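Local structure of protein yhhW (Escherichia coli, 1TQ5) at residues A39-A50 against T109-M120. The protein cleaves quercetin with dioxygen in vitro as a metal-dependent quercetin 2,3-dioxygenase of the pirin family, though its physiological role is unknown. Numbering follows the deposited sequence.
Sequences ALRVINDDVIEA and TERLHLYQIWIM
Backbone hydrogen bonds pair Val42 with Trp118, Asn44 with Gln116, Asp46 with Leu114 and Ile48 with Leu112, joining central antiparallel strands of the N-terminal cupin domain; the short strand axes run 162° apart in N-to-C direction. At a classic beta bulge, Arg41 N bonds Trp118 O at 3.0 Å and Val42 N only weakly.

His113 NE2 donates a hydrogen bond of 2.8 Å to Asp45 OD1. It meets the oxygen's syn side, close to the imidazole plane, with carboxylate and ring 19° apart. Asp45 CG, anti to the backbone N (chi1 -173°), brings OD1 to the imidazole edge; OD2 forms a salt bridge with Arg10. Val47 CG2 makes a CH-pi contact over one face of the His113 ring, 4.0 Å from its centroid. An alanine at His113 would probably leave Asp45 OD1 without this donor and Val47 CG2 without its aromatic surface.

Ile43 CG1 and Ile117 CD1 pack tightly at 3.4 Å; Ile117 and Leu40 touch Phe226 of the C-terminal domain. On the other sheet face, Val42 CG2 lies 3.4 Å above the Trp118 indole plane, offset toward its rim. One face thus carries a His-carboxylate pair, while the other gives the metal site an apolar flank, Trp118 meeting metal-binding His59 roughly at right angles.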
loop_
_atom_site.group_PDB
_atom_site.type_symbol
_atom_site.label_atom_id
_atom_site.label_comp_id
_atom_site.label_asym_id
_atom_site.label_seq_id
_atom_site.Cartn_x
_atom_site.Cartn_y
_atom_site.Cartn_z
ATOM N N ALA A 39 -0.348 6.761 -10.340
ATOM C CA ALA A 39 -1.462 5.817 -10.219
ATOM C C ALA A 39 -1.794 5.482 -8.758
ATOM O O ALA A 39 -2.824 4.869 -8.471
ATOM C CB ALA A 39 -1.150 4.536 -10.986
ATOM N N LEU A 40 -0.920 5.879 -7.839
ATOM C CA LEU A 40 -1.148 5.623 -6.416
ATOM C C LEU A 40 -2.078 6.707 -5.888
ATOM O O LEU A 40 -1.690 7.867 -5.761
ATOM C CB LEU A 40 0.181 5.643 -5.659
ATOM C CG LEU A 40 0.141 5.238 -4.186
ATOM C CD1 LEU A 40 -0.494 3.858 -4.042
ATOM C CD2 LEU A 40 1.553 5.252 -3.625
ATOM N N ARG A 41 -3.309 6.325 -5.577
ATOM C CA ARG A 41 -4.294 7.286 -5.118
ATOM C C ARG A 41 -4.571 7.304 -3.620
ATOM O O ARG A 41 -4.848 8.361 -3.056
ATOM C CB ARG A 41 -5.613 7.061 -5.871
ATOM C CG ARG A 41 -5.524 7.274 -7.386
ATOM C CD ARG A 41 -4.936 8.638 -7.714
ATOM N NE ARG A 41 -5.048 8.973 -9.128
ATOM C CZ ARG A 41 -6.198 9.218 -9.753
ATOM N NH1 ARG A 41 -7.346 9.165 -9.088
ATOM N NH2 ARG A 41 -6.200 9.518 -11.046
ATOM N N VAL A 42 -4.491 6.146 -2.977
ATOM C CA VAL A 42 -4.784 6.060 -1.550
ATOM C C VAL A 42 -3.845 5.145 -0.755
ATOM O O VAL A 42 -3.453 4.074 -1.223
ATOM C CB VAL A 42 -6.228 5.536 -1.333
ATOM C CG1 VAL A 42 -6.567 5.501 0.145
ATOM C CG2 VAL A 42 -7.229 6.404 -2.091
ATOM N N ILE A 43 -3.471 5.600 0.439
ATOM C CA ILE A 43 -2.662 4.820 1.373
ATOM C C ILE A 43 -3.227 5.157 2.736
ATOM O O ILE A 43 -2.943 6.219 3.308
ATOM C CB ILE A 43 -1.153 5.178 1.388
ATOM C CG1 ILE A 43 -0.440 4.580 0.180
ATOM C CG2 ILE A 43 -0.498 4.580 2.643
ATOM C CD1 ILE A 43 -0.856 5.165 -1.117
ATOM N N ASN A 44 -4.063 4.264 3.243
ATOM C CA ASN A 44 -4.656 4.463 4.539
ATOM C C ASN A 44 -4.063 3.463 5.518
ATOM O O ASN A 44 -4.005 2.262 5.251
ATOM C CB ASN A 44 -6.177 4.309 4.475
ATOM C CG ASN A 44 -6.849 5.461 3.750
ATOM O OD1 ASN A 44 -6.278 6.547 3.632
ATOM N ND2 ASN A 44 -8.071 5.236 3.274
ATOM N N ASP A 45 -3.593 3.994 6.636
ATOM C CA ASP A 45 -2.992 3.216 7.709
ATOM C C ASP A 45 -4.136 3.040 8.703
ATOM O O ASP A 45 -4.397 3.937 9.504
ATOM C CB ASP A 45 -1.862 4.041 8.328
ATOM C CG ASP A 45 -1.052 3.269 9.347
ATOM O OD1 ASP A 45 -1.637 2.441 10.081
ATOM O OD2 ASP A 45 0.175 3.516 9.424
ATOM N N ASP A 46 -4.818 1.898 8.646
ATOM C CA ASP A 46 -5.973 1.652 9.518
ATOM C C ASP A 46 -5.786 0.681 10.674
ATOM O O ASP A 46 -5.151 -0.364 10.544
ATOM C CB ASP A 46 -7.176 1.147 8.706
ATOM C CG ASP A 46 -7.525 2.046 7.536
ATOM O OD1 ASP A 46 -7.318 3.270 7.641
ATOM O OD2 ASP A 46 -8.027 1.522 6.516
ATOM N N VAL A 47 -6.381 1.033 11.804
ATOM C CA VAL A 47 -6.349 0.196 12.994
ATOM C C VAL A 47 -7.810 0.002 13.374
ATOM O O VAL A 47 -8.523 0.970 13.675
ATOM C CB VAL A 47 -5.588 0.875 14.138
ATOM C CG1 VAL A 47 -5.820 0.125 15.430
ATOM C CG2 VAL A 47 -4.106 0.910 13.808
ATOM N N ILE A 48 -8.245 -1.254 13.348
ATOM C CA ILE A 48 -9.625 -1.610 13.631
ATOM C C ILE A 48 -9.815 -2.432 14.902
ATOM O O ILE A 48 -9.103 -3.401 15.143
ATOM C CB ILE A 48 -10.217 -2.396 12.439
ATOM C CG1 ILE A 48 -10.155 -1.528 11.178
ATOM C CG2 ILE A 48 -11.657 -2.828 12.739
ATOM C CD1 ILE A 48 -10.641 -2.232 9.924
ATOM N N GLU A 49 -10.809 -2.032 15.688
ATOM C CA GLU A 49 -11.172 -2.670 16.949
ATOM C C GLU A 49 -11.679 -4.102 16.739
ATOM O O GLU A 49 -12.271 -4.414 15.712
ATOM C CB GLU A 49 -12.263 -1.823 17.613
ATOM C CG GLU A 49 -12.725 -2.262 18.975
ATOM C CD GLU A 49 -14.013 -1.560 19.357
ATOM O OE1 GLU A 49 -14.294 -0.507 18.749
ATOM O OE2 GLU A 49 -14.737 -2.048 20.251
ATOM N N ALA A 50 -11.454 -4.967 17.718
ATOM C CA ALA A 50 -11.902 -6.351 17.617
ATOM C C ALA A 50 -13.390 -6.428 17.273
ATOM O O ALA A 50 -14.208 -5.702 17.848
ATOM C CB ALA A 50 -11.636 -7.086 18.930
ATOM N N THR A 109 -11.130 -10.362 20.439
ATOM C CA THR A 109 -10.313 -9.771 21.489
ATOM C C THR A 109 -9.007 -9.115 21.036
ATOM O O THR A 109 -8.296 -8.529 21.851
ATOM C CB THR A 109 -9.973 -10.837 22.547
ATOM O OG1 THR A 109 -9.226 -10.240 23.613
ATOM C CG2 THR A 109 -9.152 -11.961 21.919
ATOM N N GLU A 110 -8.686 -9.199 19.748
ATOM C CA GLU A 110 -7.439 -8.622 19.243
ATOM C C GLU A 110 -7.682 -7.605 18.125
ATOM O O GLU A 110 -8.544 -7.812 17.271
ATOM C CB GLU A 110 -6.536 -9.748 18.740
ATOM C CG GLU A 110 -5.085 -9.360 18.524
ATOM C CD GLU A 110 -4.253 -10.519 18.011
ATOM O OE1 GLU A 110 -4.262 -11.587 18.664
ATOM O OE2 GLU A 110 -3.592 -10.363 16.961
ATOM N N ARG A 111 -6.920 -6.513 18.128
ATOM C CA ARG A 111 -7.082 -5.473 17.115
ATOM C C ARG A 111 -6.500 -5.852 15.757
ATOM O O ARG A 111 -5.729 -6.813 15.630
ATOM C CB ARG A 111 -6.436 -4.163 17.575
ATOM C CG ARG A 111 -4.924 -4.186 17.593
ATOM C CD ARG A 111 -4.345 -2.799 17.874
ATOM N NE ARG A 111 -2.889 -2.827 17.815
ATOM C CZ ARG A 111 -2.109 -1.754 17.800
ATOM N NH1 ARG A 111 -0.792 -1.901 17.751
ATOM N NH2 ARG A 111 -2.638 -0.538 17.830
ATOM N N LEU A 112 -6.883 -5.088 14.743
ATOM C CA LEU A 112 -6.407 -5.307 13.388
ATOM C C LEU A 112 -5.688 -4.055 12.895
ATOM O O LEU A 112 -6.188 -2.945 13.038
ATOM C CB LEU A 112 -7.582 -5.638 12.462
ATOM C CG LEU A 112 -7.372 -5.567 10.944
ATOM C CD1 LEU A 112 -6.361 -6.602 10.484
ATOM C CD2 LEU A 112 -8.716 -5.792 10.254
ATOM N N HIS A 113 -4.504 -4.241 12.329
ATOM C CA HIS A 113 -3.731 -3.126 11.799
ATOM C C HIS A 113 -3.389 -3.434 10.349
ATOM O O HIS A 113 -2.731 -4.437 10.056
ATOM C CB HIS A 113 -2.453 -2.936 12.612
ATOM C CG HIS A 113 -1.663 -1.730 12.220
ATOM N ND1 HIS A 113 -0.430 -1.445 12.760
ATOM C CD2 HIS A 113 -1.932 -0.733 11.343
ATOM C CE1 HIS A 113 0.029 -0.324 12.234
ATOM N NE2 HIS A 113 -0.864 0.129 11.372
ATOM N N LEU A 114 -3.838 -2.581 9.434
ATOM C CA LEU A 114 -3.566 -2.809 8.025
ATOM C C LEU A 114 -3.397 -1.552 7.184
ATOM O O LEU A 114 -3.746 -0.447 7.603
ATOM C CB LEU A 114 -4.683 -3.659 7.413
ATOM C CG LEU A 114 -6.107 -3.087 7.444
ATOM C CD1 LEU A 114 -6.205 -1.873 6.546
ATOM C CD2 LEU A 114 -7.090 -4.142 6.985
ATOM N N TYR A 115 -2.835 -1.746 5.996
ATOM C CA TYR A 115 -2.671 -0.675 5.029
ATOM C C TYR A 115 -3.709 -0.952 3.950
ATOM O O TYR A 115 -3.834 -2.082 3.487
ATOM C CB TYR A 115 -1.286 -0.702 4.376
ATOM C CG TYR A 115 -0.236 0.147 5.057
ATOM C CD1 TYR A 115 0.792 -0.438 5.793
ATOM C CD2 TYR A 115 -0.257 1.538 4.943
ATOM C CE1 TYR A 115 1.780 0.342 6.399
ATOM C CE2 TYR A 115 0.725 2.328 5.546
ATOM C CZ TYR A 115 1.743 1.720 6.272
ATOM O OH TYR A 115 2.725 2.489 6.860
ATOM N N GLN A 116 -4.467 0.068 3.574
ATOM C CA GLN A 116 -5.462 -0.065 2.513
ATOM C C GLN A 116 -4.957 0.810 1.373
ATOM O O GLN A 116 -4.979 2.033 1.468
ATOM C CB GLN A 116 -6.835 0.417 2.982
ATOM C CG GLN A 116 -7.635 -0.636 3.723
ATOM C CD GLN A 116 -8.060 -1.785 2.826
ATOM O OE1 GLN A 116 -8.866 -1.614 1.909
ATOM N NE2 GLN A 116 -7.516 -2.963 3.085
ATOM N N ILE A 117 -4.500 0.167 0.305
ATOM C CA ILE A 117 -3.936 0.856 -0.853
ATOM C C ILE A 117 -4.852 0.848 -2.082
ATOM O O ILE A 117 -5.383 -0.195 -2.451
ATOM C CB ILE A 117 -2.601 0.192 -1.255
ATOM C CG1 ILE A 117 -1.701 0.036 -0.021
ATOM C CG2 ILE A 117 -1.920 1.000 -2.345
ATOM C CD1 ILE A 117 -1.379 1.332 0.678
ATOM N N TRP A 118 -5.023 2.006 -2.718
ATOM C CA TRP A 118 -5.854 2.108 -3.920
ATOM C C TRP A 118 -4.994 2.505 -5.110
ATOM O O TRP A 118 -4.263 3.496 -5.061
ATOM C CB TRP A 118 -6.959 3.154 -3.758
ATOM C CG TRP A 118 -8.060 2.793 -2.799
ATOM C CD1 TRP A 118 -7.986 1.929 -1.740
ATOM C CD2 TRP A 118 -9.368 3.371 -2.752
ATOM N NE1 TRP A 118 -9.164 1.942 -1.035
ATOM C CE2 TRP A 118 -10.030 2.819 -1.634
ATOM C CE3 TRP A 118 -10.043 4.310 -3.543
ATOM C CZ2 TRP A 118 -11.339 3.173 -1.284
ATOM C CZ3 TRP A 118 -11.343 4.664 -3.196
ATOM C CH2 TRP A 118 -11.976 4.096 -2.075
ATOM N N ILE A 119 -5.090 1.727 -6.182
ATOM C CA ILE A 119 -4.325 1.998 -7.387
ATOM C C ILE A 119 -5.262 2.150 -8.580
ATOM O O ILE A 119 -6.064 1.264 -8.867
ATOM C CB ILE A 119 -3.321 0.865 -7.651
ATOM C CG1 ILE A 119 -2.276 0.854 -6.533
ATOM C CG2 ILE A 119 -2.647 1.049 -9.019
ATOM C CD1 ILE A 119 -1.364 -0.345 -6.562
HETATM N N MSE A 120 -5.173 3.285 -9.263
HETATM C CA MSE A 120 -6.021 3.517 -10.424
HETATM C C MSE A 120 -5.654 2.555 -11.545
HETATM O O MSE A 120 -4.497 2.462 -11.934
HETATM C CB MSE A 120 -5.870 4.949 -10.937
HETATM C CG MSE A 120 -6.588 5.174 -12.256
HETATM SE SE MSE A 120 -6.389 6.825 -12.927
HETATM C CE MSE A 120 -7.983 7.550 -12.486
#